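Local coordinates for FMN-binding protein (Syntrophomonas wolfei subsp. wolfei, PDB 3IN6) that binds flavin mononucleotide where its two subunits meet, and probably works as a flavoprotein related to the split-barrel FMN-binding family, its exact biochemical role not being established, at residues Arg16-Lys21 with Ile140-Leu145; Arg23-Ala28 with Asp94-Tyr99; Ile31-Ser36 with Phe82-Thr87; Asp58-Ala63 with Phe135-Ile140. All blocks are in the same frame, centred on the assembly; numbering follows the deposited sequence.

Contact 1: Arg16-Lys21 with Ile140-Leu145; sequences RELLEK and ILPVSL. With FMN (flavin mononucleotide), chain E.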
# COMPACT_ATOMS: atom_id res chain seq x y z
N ARG A 16 5.91 7.68 -21.46
CA ARG A 16 7.15 6.91 -21.63
C ARG A 16 8.05 7.03 -20.41
O ARG A 16 8.68 6.06 -19.98
CB ARG A 16 7.89 7.35 -22.90
CG ARG A 16 9.22 6.67 -23.15
CD ARG A 16 9.16 5.15 -23.05
NE ARG A 16 8.14 4.58 -23.92
CZ ARG A 16 7.73 3.32 -23.87
NH1 ARG A 16 8.24 2.46 -22.98
NH2 ARG A 16 6.79 2.91 -24.72
N GLU A 17 8.10 8.23 -19.84
CA GLU A 17 8.86 8.50 -18.63
C GLU A 17 8.33 7.63 -17.48
O GLU A 17 9.09 7.00 -16.76
CB GLU A 17 8.68 9.96 -18.22
CG GLU A 17 9.25 11.01 -19.15
CD GLU A 17 10.54 11.58 -18.64
OE1 GLU A 17 11.44 10.80 -18.26
OE2 GLU A 17 10.66 12.82 -18.61
N LEU A 18 7.02 7.60 -17.33
CA LEU A 18 6.39 6.81 -16.27
C LEU A 18 6.63 5.31 -16.48
O LEU A 18 6.97 4.61 -15.52
CB LEU A 18 4.91 7.11 -16.20
CG LEU A 18 4.60 8.51 -15.65
CD1 LEU A 18 3.18 8.94 -16.00
CD2 LEU A 18 4.85 8.54 -14.14
N LEU A 19 6.47 4.84 -17.72
CA LEU A 19 6.71 3.43 -18.04
C LEU A 19 8.15 3.03 -17.71
O LEU A 19 8.40 1.94 -17.18
CB LEU A 19 6.42 3.15 -19.52
CG LEU A 19 4.94 3.10 -19.93
CD1 LEU A 19 4.75 3.32 -21.44
CD2 LEU A 19 4.35 1.77 -19.47
N GLU A 20 9.11 3.88 -18.04
CA GLU A 20 10.52 3.52 -17.78
C GLU A 20 10.87 3.53 -16.30
O GLU A 20 11.55 2.62 -15.82
CB GLU A 20 11.47 4.36 -18.60
CG GLU A 20 11.26 4.12 -20.10
CD GLU A 20 11.37 2.65 -20.45
OE1 GLU A 20 12.41 2.03 -20.13
OE2 GLU A 20 10.43 2.12 -21.06
N LYS A 21 10.38 4.52 -15.58
CA LYS A 21 10.61 4.58 -14.15
C LYS A 21 9.99 3.37 -13.47
O LYS A 21 10.58 2.77 -12.59
CB LYS A 21 10.02 5.86 -13.57
CG LYS A 21 10.46 6.15 -12.16
CD LYS A 21 9.95 7.52 -11.77
CE LYS A 21 10.61 8.03 -10.53
NZ LYS A 21 10.13 9.40 -10.23
N ILE A 140 -0.12 4.38 -14.55
CA ILE A 140 1.11 4.54 -13.76
C ILE A 140 1.17 5.99 -13.25
O ILE A 140 1.08 6.92 -14.04
CB ILE A 140 2.37 4.26 -14.57
CG1 ILE A 140 2.36 2.83 -15.10
CG2 ILE A 140 3.67 4.55 -13.72
CD1 ILE A 140 3.59 2.45 -15.98
N LEU A 141 1.29 6.19 -11.94
CA LEU A 141 1.35 7.55 -11.44
C LEU A 141 2.60 7.70 -10.60
O LEU A 141 3.12 6.72 -10.09
CB LEU A 141 0.10 7.91 -10.62
CG LEU A 141 -1.23 8.05 -11.37
CD1 LEU A 141 -2.39 8.19 -10.38
CD2 LEU A 141 -1.21 9.23 -12.40
N PRO A 142 3.09 8.94 -10.47
CA PRO A 142 4.23 9.17 -9.58
C PRO A 142 3.76 8.95 -8.14
O PRO A 142 2.56 8.88 -7.90
CB PRO A 142 4.56 10.66 -9.80
CG PRO A 142 3.84 11.06 -11.02
CD PRO A 142 2.65 10.17 -11.15
N VAL A 143 4.69 8.87 -7.20
CA VAL A 143 4.37 8.66 -5.79
C VAL A 143 3.37 9.66 -5.22
O VAL A 143 2.37 9.26 -4.65
CB VAL A 143 5.65 8.62 -4.91
CG1 VAL A 143 5.35 8.97 -3.47
CG2 VAL A 143 6.27 7.24 -5.02
N SER A 144 3.64 10.95 -5.38
CA SER A 144 2.70 11.98 -4.91
C SER A 144 2.60 13.09 -5.95
O SER A 144 3.59 13.44 -6.60
CB SER A 144 3.10 12.54 -3.54
OG SER A 144 4.21 13.41 -3.59
N LEU A 145 1.39 13.62 -6.10
CA LEU A 145 1.10 14.70 -7.05
C LEU A 145 0.80 15.99 -6.29
O LEU A 145 0.04 16.83 -6.77
CB LEU A 145 -0.09 14.32 -7.93
CG LEU A 145 0.14 13.14 -8.88
CD1 LEU A 145 -1.18 12.64 -9.43
CD2 LEU A 145 1.09 13.52 -10.00
N1 FMN E . -0.97 14.07 2.07
C2 FMN E . -1.94 14.19 3.04
O2 FMN E . -3.06 14.58 2.71
N3 FMN E . -1.64 13.85 4.35
C4 FMN E . -0.37 13.41 4.70
O4 FMN E . -0.11 13.12 5.87
C4A FMN E . 0.61 13.30 3.72
N5 FMN E . 1.88 12.87 4.05
C5A FMN E . 2.85 12.77 3.08
C6 FMN E . 4.12 12.33 3.45
C7 FMN E . 5.12 12.21 2.50
C7M FMN E . 6.48 11.73 2.92
C8 FMN E . 4.85 12.53 1.17
C8M FMN E . 5.93 12.40 0.13
C9 FMN E . 3.58 12.96 0.79
C9A FMN E . 2.56 13.09 1.75
N10 FMN E . 1.27 13.52 1.41
C10 FMN E . 0.31 13.64 2.40
C1' FMN E . 0.88 13.92 0.00
C2' FMN E . 0.09 12.84 -0.74
O2' FMN E . 0.81 11.63 -0.75
C3' FMN E . -0.20 13.32 -2.17
O3' FMN E . -1.16 14.36 -2.08
C4' FMN E . -0.66 12.19 -3.10
O4' FMN E . -0.60 12.57 -4.46
C5' FMN E . -2.10 11.79 -2.81
O5' FMN E . -2.46 10.72 -3.63
P FMN E . -3.98 10.52 -4.14
O1P FMN E . -4.88 10.33 -2.94
O2P FMN E . -4.01 9.28 -5.00
O3P FMN E . -4.44 11.71 -4.97
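Leu-18 lies on the start of the segment Ile-140 to Leu-145, and its CB and its two methyls meet different parts of it. CB packs on Ile-140 CG2 at 3.8 Å. CG stands anti to the carbonyl carbon (chi1 -70°), and its two methyls diverge beyond it: CD1 comes up to Ile-140 O at 3.5 Å, while CD2 reaches forward to Pro-142 CD at 4.1 Å, the leucine and the proline ring slanting across one another. Ile-140 answers with both branches. CG2 is taken by Leu-18, and the longer arm, extended beyond CG1 (chi2 178°), brings CD1 to within 3.6 Å of Leu-19 CD2, the two side chains crossing at about a right angle. Leu-19 leaves the helix pointing away from the strand, and its CD2 methyl turns back to make this touch. Its other methyl, CD1, lies over one face of the Arg-16 guanidinium near the rim. That group is held in the same helix by a salt bridge from Arg-16 NH1 to Glu-20 OE2 at 2.9 Å, and Arg-16 NH2 forms a second salt bridge, to Asp-57. Farther along, the chain leaves the strand and Leu-145 N donates an almost straight hydrogen bond to FMN O4' at 2.8 Å. The same flavin is also bonded by Asn-45, Thr-70 and Gly-66, among others, of the second subunit. Helix 2-28 thus rests on the end of strand 131-141 at the protein surface, with Ile-96 of the adjacent strand 92-106 touching both Leu-18 and Ile-140.

Contact 2: Arg23-Ala28 with Asp94-Tyr99; sequences RSLINA and DGIRVY. With FMN (flavin mononucleotide), chain E.
Leu-25, the residue most deeply engaged here, sets its CD1 methyl against the backbone of strand 92-106 at Gly-95. CD1 lies 3.7 Å from Gly-95 C, and the same methyl is 3.9 Å from Ile-96 CB. CG of Leu-25 stands beside its own backbone N (chi1 -67°), which carries the fork toward the strand. Ile-96 receives it with CB and CG2. Its CG1 arm, anti to the backbone N (chi1 -166°), leads away from the helix, so the shorter branch is the one used. Ile-26 adds a looser touch one residue on, its CG1 meeting Val-98 CG2 at 4.3 Å. No hydrogen bond joins the segments; the carboxylate of Asp-94, whose OD2 skirts Leu-25 CD1, has its salt bridge through OD1 to Lys-21. On the reverse face of the strand, Arg-97 points away from the helix and gives NH1 to FMN O2P at 3.1 Å, the phosphate lying at the edge of the guanidinium plane and the Tyr-99 hydroxyl over one of its faces. Arg-97 NH1 also bonds to Ile-46 O of the second subunit, and NH2 to Pro-142 O, which helps fix the group's rotation. The axes of 23-28 and 94-99 pass 8.6 Å apart at 91°, so the helix end lies square to the strand there, with strand 79-87 beside it supplying Val-84 and Leu-86 to Leu-25 and strand 131-141 on its other flank.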
# COMPACT_ATOMS: atom_id res chain seq x y z
N ARG A 23 9.34 0.42 -14.92
CA ARG A 23 10.11 -0.74 -15.37
C ARG A 23 11.28 -0.96 -14.45
O ARG A 23 11.48 -2.07 -13.95
CB ARG A 23 10.67 -0.55 -16.80
CG ARG A 23 11.27 -1.82 -17.39
CD ARG A 23 11.84 -1.64 -18.82
NE ARG A 23 10.99 -0.78 -19.61
CZ ARG A 23 9.80 -1.16 -20.06
NH1 ARG A 23 9.35 -2.39 -19.80
NH2 ARG A 23 9.06 -0.32 -20.75
N SER A 24 12.08 0.08 -14.24
CA SER A 24 13.26 -0.02 -13.39
C SER A 24 12.96 -0.42 -11.96
O SER A 24 13.57 -1.35 -11.44
CB SER A 24 14.03 1.30 -13.37
OG SER A 24 14.68 1.51 -14.60
N LEU A 25 12.01 0.28 -11.33
CA LEU A 25 11.69 0.04 -9.92
C LEU A 25 11.02 -1.31 -9.69
O LEU A 25 11.30 -1.98 -8.72
CB LEU A 25 10.85 1.20 -9.37
CG LEU A 25 11.58 2.54 -9.27
CD1 LEU A 25 10.62 3.70 -9.09
CD2 LEU A 25 12.59 2.50 -8.13
N ILE A 26 10.10 -1.71 -10.57
CA ILE A 26 9.46 -3.01 -10.42
C ILE A 26 10.49 -4.13 -10.59
O ILE A 26 10.64 -4.99 -9.71
CB ILE A 26 8.31 -3.22 -11.42
CG1 ILE A 26 7.13 -2.30 -11.07
CG2 ILE A 26 7.83 -4.67 -11.39
CD1 ILE A 26 6.43 -2.65 -9.75
N ASN A 27 11.23 -4.10 -11.69
CA ASN A 27 12.15 -5.19 -11.97
C ASN A 27 13.34 -5.29 -10.99
O ASN A 27 13.93 -6.36 -10.87
CB ASN A 27 12.61 -5.13 -13.43
CG ASN A 27 11.49 -5.43 -14.41
OD1 ASN A 27 10.45 -6.01 -14.04
ND2 ASN A 27 11.69 -5.06 -15.66
N ALA A 28 13.65 -4.21 -10.29
CA ALA A 28 14.72 -4.24 -9.26
C ALA A 28 14.33 -5.13 -8.06
O ALA A 28 15.19 -5.65 -7.36
CB ALA A 28 15.05 -2.84 -8.77
N ASP A 94 12.72 7.87 -3.97
CA ASP A 94 11.99 7.73 -5.22
C ASP A 94 10.88 6.67 -5.08
O ASP A 94 10.76 6.03 -4.05
CB ASP A 94 12.95 7.30 -6.33
CG ASP A 94 12.44 7.61 -7.71
OD1 ASP A 94 11.87 8.71 -7.90
OD2 ASP A 94 12.61 6.76 -8.61
N GLY A 95 10.08 6.50 -6.11
CA GLY A 95 9.02 5.49 -6.07
C GLY A 95 8.06 5.58 -7.23
O GLY A 95 8.17 6.45 -8.06
N ILE A 96 7.09 4.69 -7.28
CA ILE A 96 6.12 4.69 -8.38
C ILE A 96 4.88 3.96 -7.93
O ILE A 96 4.93 3.16 -6.97
CB ILE A 96 6.72 3.95 -9.61
CG1 ILE A 96 5.92 4.21 -10.90
CG2 ILE A 96 6.86 2.42 -9.30
CD1 ILE A 96 6.03 5.63 -11.48
N ARG A 97 3.76 4.24 -8.60
CA ARG A 97 2.52 3.54 -8.36
C ARG A 97 2.08 2.97 -9.68
O ARG A 97 1.95 3.71 -10.66
CB ARG A 97 1.44 4.46 -7.82
CG ARG A 97 1.61 4.83 -6.38
CD ARG A 97 0.52 5.78 -5.91
NE ARG A 97 0.53 7.06 -6.60
CZ ARG A 97 -0.32 8.06 -6.33
NH1 ARG A 97 -1.25 7.93 -5.39
NH2 ARG A 97 -0.24 9.19 -7.01
N VAL A 98 1.87 1.66 -9.71
CA VAL A 98 1.41 0.99 -10.91
C VAL A 98 0.07 0.31 -10.64
O VAL A 98 -0.00 -0.66 -9.88
CB VAL A 98 2.43 -0.06 -11.38
CG1 VAL A 98 2.01 -0.63 -12.69
CG2 VAL A 98 3.87 0.53 -11.47
N TYR A 99 -0.98 0.80 -11.31
CA TYR A 99 -2.34 0.27 -11.17
C TYR A 99 -2.60 -0.84 -12.15
O TYR A 99 -2.34 -0.70 -13.35
CB TYR A 99 -3.36 1.39 -11.37
CG TYR A 99 -3.21 2.50 -10.38
CD1 TYR A 99 -2.23 3.46 -10.54
CD2 TYR A 99 -4.05 2.61 -9.28
CE1 TYR A 99 -2.08 4.48 -9.66
CE2 TYR A 99 -3.88 3.64 -8.37
CZ TYR A 99 -2.91 4.58 -8.58
OH TYR A 99 -2.73 5.61 -7.70
N1 FMN E . -0.97 14.07 2.07
C2 FMN E . -1.94 14.19 3.04
O2 FMN E . -3.06 14.58 2.71
N3 FMN E . -1.64 13.85 4.35
C4 FMN E . -0.37 13.41 4.70
O4 FMN E . -0.11 13.12 5.87
C4A FMN E . 0.61 13.30 3.72
N5 FMN E . 1.88 12.87 4.05
C5A FMN E . 2.85 12.77 3.08
C6 FMN E . 4.12 12.33 3.45
C7 FMN E . 5.12 12.21 2.50
C7M FMN E . 6.48 11.73 2.92
C8 FMN E . 4.85 12.53 1.17
C8M FMN E . 5.93 12.40 0.13
C9 FMN E . 3.58 12.96 0.79
C9A FMN E . 2.56 13.09 1.75
N10 FMN E . 1.27 13.52 1.41
C10 FMN E . 0.31 13.64 2.40
C1' FMN E . 0.88 13.92 0.00
C2' FMN E . 0.09 12.84 -0.74
O2' FMN E . 0.81 11.63 -0.75
C3' FMN E . -0.20 13.32 -2.17
O3' FMN E . -1.16 14.36 -2.08
C4' FMN E . -0.66 12.19 -3.10
O4' FMN E . -0.60 12.57 -4.46
C5' FMN E . -2.10 11.79 -2.81
O5' FMN E . -2.46 10.72 -3.63
P FMN E . -3.98 10.52 -4.14
O1P FMN E . -4.88 10.33 -2.94
O2P FMN E . -4.01 9.28 -5.00
O3P FMN E . -4.44 11.71 -4.97

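Contact 3: Ile31-Ser36 with Phe82-Thr87; sequences ISTTLS and FMVLLT
Leu-35 and Phe-82 face each other as a non-hydrogen-bonded antiparallel pair, and the leucine side chain spreads across the phenyl ring. Its CB meets Phe-82 CE1 at 3.8 Å. CG, anti to the backbone N (chi1 172°), directs the fork over the ring: CD1 sits above the centre, 3.8 Å from the centroid of the Phe-82 ring and only 4° off its normal, a CH-pi contact. CD2, at a similar height, lies out past the rim and touches Phe-82 CZ at 4.0 Å. Next along the strands, Thr-34 and the selenomethionine Met-83 form a hydrogen-bonded pair, Thr-34 N giving to Met-83 O at 2.8 Å and Met-83 N to Thr-34 O at 2.9 Å. Beyond Thr-33 and Val-84 the first segment turns off at Ser-32, centre of an inverse gamma turn, yet two more bonds continue the pairing beyond the last bridge. Leu-85 N donates to Ser-32 O, and the Ser-32 hydroxyl returns a bond from OG to Leu-85 O at 2.6 Å, arriving 41° out of the carbonyl plane. A side chain thus supplies the donor for Leu-85 O just outside the regular strand, and the chemistry divides between the two ends: backbone and hydroxyl hydrogen bonds near Ser-32, CH-pi and apolar contact near Leu-35.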
# COMPACT_ATOMS: atom_id res chain seq x y z
N ILE A 31 12.60 -4.77 -1.46
CA ILE A 31 11.82 -5.28 -0.33
C ILE A 31 10.62 -4.36 -0.13
O ILE A 31 9.49 -4.82 0.07
CB ILE A 31 12.65 -5.29 0.98
CG1 ILE A 31 13.86 -6.22 0.86
CG2 ILE A 31 11.82 -5.76 2.16
CD1 ILE A 31 14.77 -6.20 2.10
N SER A 32 10.87 -3.06 -0.26
CA SER A 32 9.85 -2.04 -0.06
C SER A 32 8.94 -1.89 -1.28
O SER A 32 8.84 -0.81 -1.88
CB SER A 32 10.53 -0.72 0.26
OG SER A 32 11.10 -0.20 -0.91
N THR A 33 8.29 -2.99 -1.65
CA THR A 33 7.34 -3.05 -2.75
C THR A 33 6.07 -3.72 -2.23
O THR A 33 6.15 -4.77 -1.59
CB THR A 33 7.91 -3.90 -3.89
OG1 THR A 33 9.17 -3.37 -4.32
CG2 THR A 33 6.95 -3.93 -5.07
N THR A 34 4.90 -3.15 -2.53
CA THR A 34 3.63 -3.69 -2.05
C THR A 34 2.56 -3.78 -3.12
O THR A 34 2.66 -3.11 -4.17
CB THR A 34 3.02 -2.80 -0.92
OG1 THR A 34 2.61 -1.53 -1.46
CG2 THR A 34 3.98 -2.63 0.25
N LEU A 35 1.53 -4.58 -2.84
CA LEU A 35 0.36 -4.76 -3.72
C LEU A 35 -0.89 -4.58 -2.83
O LEU A 35 -1.11 -5.33 -1.88
CB LEU A 35 0.36 -6.13 -4.41
CG LEU A 35 -0.91 -6.51 -5.21
CD1 LEU A 35 -1.17 -5.48 -6.30
CD2 LEU A 35 -0.80 -7.94 -5.84
N SER A 36 -1.67 -3.55 -3.13
CA SER A 36 -2.86 -3.27 -2.36
C SER A 36 -4.01 -3.85 -3.19
O SER A 36 -4.05 -3.66 -4.41
CB SER A 36 -3.02 -1.76 -2.10
OG SER A 36 -1.94 -1.26 -1.33
N PHE A 82 0.23 -1.69 -7.34
CA PHE A 82 1.56 -1.92 -6.83
C PHE A 82 2.14 -0.58 -6.50
O PHE A 82 1.85 0.43 -7.16
CB PHE A 82 2.48 -2.55 -7.86
CG PHE A 82 2.26 -4.00 -8.09
CD1 PHE A 82 2.85 -4.94 -7.25
CD2 PHE A 82 1.51 -4.43 -9.16
CE1 PHE A 82 2.67 -6.29 -7.47
CE2 PHE A 82 1.34 -5.78 -9.40
CZ PHE A 82 1.92 -6.71 -8.55
N MSE A 83 2.97 -0.56 -5.47
CA MSE A 83 3.71 0.62 -5.15
C MSE A 83 5.10 0.21 -4.75
O MSE A 83 5.27 -0.74 -3.99
CB MSE A 83 3.11 1.44 -4.00
CG MSE A 83 4.05 2.66 -3.64
SE MSE A 83 3.44 3.92 -2.33
CE MSE A 83 2.50 5.20 -3.42
N VAL A 84 6.09 0.93 -5.28
CA VAL A 84 7.48 0.79 -4.85
C VAL A 84 7.78 2.15 -4.25
O VAL A 84 7.37 3.18 -4.82
CB VAL A 84 8.45 0.57 -6.01
CG1 VAL A 84 9.93 0.64 -5.50
CG2 VAL A 84 8.17 -0.74 -6.70
N LEU A 85 8.52 2.15 -3.14
CA LEU A 85 8.84 3.36 -2.40
C LEU A 85 10.25 3.24 -1.82
O LEU A 85 10.51 2.38 -0.99
CB LEU A 85 7.84 3.53 -1.26
CG LEU A 85 7.88 4.86 -0.50
CD1 LEU A 85 7.52 6.00 -1.43
CD2 LEU A 85 6.93 4.81 0.69
N LEU A 86 11.16 4.06 -2.29
CA LEU A 86 12.51 4.03 -1.75
C LEU A 86 12.65 5.19 -0.80
O LEU A 86 12.22 6.31 -1.10
CB LEU A 86 13.56 4.10 -2.88
CG LEU A 86 13.66 2.81 -3.71
CD1 LEU A 86 14.58 2.97 -4.90
CD2 LEU A 86 14.10 1.61 -2.85
N THR A 87 13.20 4.90 0.38
CA THR A 87 13.51 5.90 1.39
C THR A 87 14.87 5.50 1.99
O THR A 87 15.11 4.33 2.28
CB THR A 87 12.42 5.97 2.49
OG1 THR A 87 12.42 4.77 3.26
CG2 THR A 87 11.03 6.16 1.87

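Contact 4: Asp58-Ala63 with Phe135-Ile140; sequences DTIICA and FKIVKI. With FMN (flavin mononucleotide), chain C.
Two neighbouring strands of the antiparallel sheet, 59-64 and 131-141, pair here, with Ile-60 and Phe-135 as the hydrogen-bonded pair. Phe-135 N gives to Ile-60 O at 2.6 Å, and Ile-60 N gives back to Phe-135 O at 3.0 Å. Two residues before Ile-60, in the loop, Ile-137 N bonds to Asp-58 O at 2.9 Å from well above the carbonyl plane, 52° out of it. Between them Thr-59 and Lys-136 make a non-hydrogen-bonded pair, and the Thr-59 CA-H points to Phe-135 O. Asp-58 OD1 accepts the Thr-59 hydroxyl from OG1 at 2.7 Å. Phe-135 is the residue most covered by the other segment. CB and CD2 both lie 3.4 Å from Ile-60 O, and at the ring edge CE2 meets Cys-62 CB at 3.7 Å, nearly in the plane of the ring. With CG beside its backbone N (chi1 -59°), the phenyl is placed next to Ile-60's carbonyl, and elsewhere it packs edge-to-face with Phe-82. Ile-60 and Ile-137 cross at about a right angle, CG1 against CG1 at 4.1 Å. At the far end of strand 59-64, Ala-63 O accepts N3 of a flavin that is also bonded by Arg-97 NH1 of the second subunit. Beyond the pairing, Val-138 and Lys-139 both oppose Tyr-99 in a classic beta bulge. Such a strongly twisted antiparallel sheet, with flavin bound at the dimer interface, is consistent with an FMN-binding split barrel.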
# COMPACT_ATOMS: atom_id res chain seq x y z
N ASP A 58 2.74 -3.18 -20.92
CA ASP A 58 1.40 -3.53 -20.49
C ASP A 58 1.27 -4.69 -19.49
O ASP A 58 0.16 -5.00 -19.08
CB ASP A 58 0.56 -3.83 -21.74
CG ASP A 58 1.22 -4.85 -22.67
OD1 ASP A 58 1.82 -5.83 -22.18
OD2 ASP A 58 1.16 -4.67 -23.91
N THR A 59 2.37 -5.29 -19.05
CA THR A 59 2.24 -6.49 -18.22
C THR A 59 3.14 -6.53 -16.98
O THR A 59 4.30 -6.14 -17.04
CB THR A 59 2.61 -7.74 -19.06
OG1 THR A 59 1.84 -7.76 -20.27
CG2 THR A 59 2.39 -9.04 -18.30
N ILE A 60 2.59 -7.02 -15.87
CA ILE A 60 3.39 -7.31 -14.67
C ILE A 60 3.05 -8.76 -14.31
O ILE A 60 1.89 -9.16 -14.32
CB ILE A 60 3.12 -6.37 -13.47
CG1 ILE A 60 3.66 -4.97 -13.74
CG2 ILE A 60 3.83 -6.89 -12.20
CD1 ILE A 60 3.19 -3.95 -12.71
N ILE A 61 4.09 -9.55 -14.08
CA ILE A 61 3.92 -10.93 -13.63
C ILE A 61 4.50 -11.01 -12.23
O ILE A 61 5.43 -10.30 -11.86
CB ILE A 61 4.51 -12.02 -14.58
CG1 ILE A 61 6.01 -11.85 -14.79
CG2 ILE A 61 3.79 -12.00 -15.93
CD1 ILE A 61 6.65 -13.12 -15.38
N CYS A 62 3.93 -11.92 -11.47
CA CYS A 62 4.22 -12.01 -10.08
C CYS A 62 4.09 -13.45 -9.59
O CYS A 62 3.15 -14.17 -9.99
CB CYS A 62 3.16 -11.10 -9.46
SG CYS A 62 2.77 -11.29 -7.79
N ALA A 63 5.04 -13.88 -8.76
CA ALA A 63 5.02 -15.21 -8.19
C ALA A 63 4.08 -15.21 -7.00
O ALA A 63 4.20 -14.37 -6.11
CB ALA A 63 6.40 -15.62 -7.73
N PHE A 135 -0.68 -9.65 -14.69
CA PHE A 135 -1.44 -8.39 -14.61
C PHE A 135 -1.34 -7.52 -15.85
O PHE A 135 -0.32 -7.48 -16.50
CB PHE A 135 -0.98 -7.52 -13.43
CG PHE A 135 -1.10 -8.18 -12.08
CD1 PHE A 135 -2.25 -8.04 -11.33
CD2 PHE A 135 -0.02 -8.87 -11.53
CE1 PHE A 135 -2.35 -8.63 -10.05
CE2 PHE A 135 -0.10 -9.45 -10.27
CZ PHE A 135 -1.29 -9.33 -9.52
N LYS A 136 -2.43 -6.82 -16.15
CA LYS A 136 -2.44 -5.82 -17.20
C LYS A 136 -2.27 -4.50 -16.50
O LYS A 136 -2.96 -4.23 -15.50
CB LYS A 136 -3.77 -5.83 -17.97
CG LYS A 136 -3.96 -4.64 -18.92
CD LYS A 136 -5.36 -4.64 -19.55
CE LYS A 136 -5.62 -3.39 -20.40
NZ LYS A 136 -7.00 -3.35 -20.97
N ILE A 137 -1.35 -3.67 -17.01
CA ILE A 137 -1.10 -2.36 -16.43
C ILE A 137 -2.15 -1.42 -16.98
O ILE A 137 -2.32 -1.31 -18.19
CB ILE A 137 0.27 -1.79 -16.80
CG1 ILE A 137 1.41 -2.65 -16.21
CG2 ILE A 137 0.36 -0.35 -16.31
CD1 ILE A 137 2.75 -2.24 -16.67
N VAL A 138 -2.81 -0.71 -16.08
CA VAL A 138 -3.92 0.16 -16.43
C VAL A 138 -3.58 1.66 -16.33
O VAL A 138 -4.16 2.48 -17.05
CB VAL A 138 -5.14 -0.23 -15.55
CG1 VAL A 138 -6.04 0.93 -15.26
CG2 VAL A 138 -5.89 -1.40 -16.22
N LYS A 139 -2.66 2.00 -15.44
CA LYS A 139 -2.25 3.39 -15.22
C LYS A 139 -0.98 3.38 -14.36
O LYS A 139 -0.79 2.45 -13.54
CB LYS A 139 -3.37 4.15 -14.50
CG LYS A 139 -3.09 5.61 -14.19
CD LYS A 139 -4.28 6.29 -13.49
CE LYS A 139 -4.54 5.72 -12.09
NZ LYS A 139 -5.76 6.29 -11.42
N ILE A 140 -0.12 4.38 -14.55
CA ILE A 140 1.11 4.54 -13.76
C ILE A 140 1.17 5.99 -13.25
O ILE A 140 1.08 6.92 -14.04
CB ILE A 140 2.37 4.26 -14.57
CG1 ILE A 140 2.36 2.83 -15.10
CG2 ILE A 140 3.67 4.55 -13.72
CD1 ILE A 140 3.59 2.45 -15.98
N1 FMN C . 4.49 -13.32 -1.19
C2 FMN C . 4.14 -13.64 -2.49
O2 FMN C . 3.20 -14.41 -2.71
N3 FMN C . 4.85 -13.09 -3.55
C4 FMN C . 5.92 -12.23 -3.33
O4 FMN C . 6.53 -11.77 -4.30
C4A FMN C . 6.28 -11.92 -2.01
N5 FMN C . 7.35 -11.07 -1.74
C5A FMN C . 7.71 -10.75 -0.43
C6 FMN C . 8.78 -9.88 -0.21
C7 FMN C . 9.16 -9.55 1.10
C7M FMN C . 10.31 -8.62 1.32
C8 FMN C . 8.45 -10.09 2.19
C8M FMN C . 8.84 -9.74 3.61
C9 FMN C . 7.37 -10.95 1.96
C9A FMN C . 6.99 -11.29 0.64
N10 FMN C . 5.91 -12.15 0.38
C10 FMN C . 5.56 -12.47 -0.93
C1' FMN C . 5.12 -12.77 1.51
C2' FMN C . 3.81 -12.05 1.80
O2' FMN C . 4.04 -10.67 2.03
C3' FMN C . 3.12 -12.72 3.00
O3' FMN C . 2.66 -13.99 2.59
C4' FMN C . 1.97 -11.90 3.59
O4' FMN C . 1.58 -12.45 4.83
C5' FMN C . 0.75 -11.87 2.69
O5' FMN C . -0.23 -11.04 3.26
P FMN C . -1.81 -11.27 2.99
O1P FMN C . -2.30 -12.51 3.69
O2P FMN C . -2.13 -11.40 1.51
O3P FMN C . -2.45 -10.08 3.63

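In the fold
Helix 2-28 supplies one side of contacts 1 and 2, whose centres lie about 8 Å apart, while contacts 3 and 4 pair strands within the same antiparallel sheet. Strands 33-38, 79-87, 92-106, 131-141 and 59-64 lie consecutively across it, so contact 3 and contact 4, about 14 Å apart between centres, flank strand 92-106 of contact 2. Contacts 1 and 4 share Ile-140. Along the chain, contact 3 nests inside the loop closed by contact 2, and contact 2 inside that of contact 1; contact 4 interleaves with contacts 2 and 3. The sheet thus links both flavin sites: contacts 1 and 2 reach one FMN, contact 4 the other.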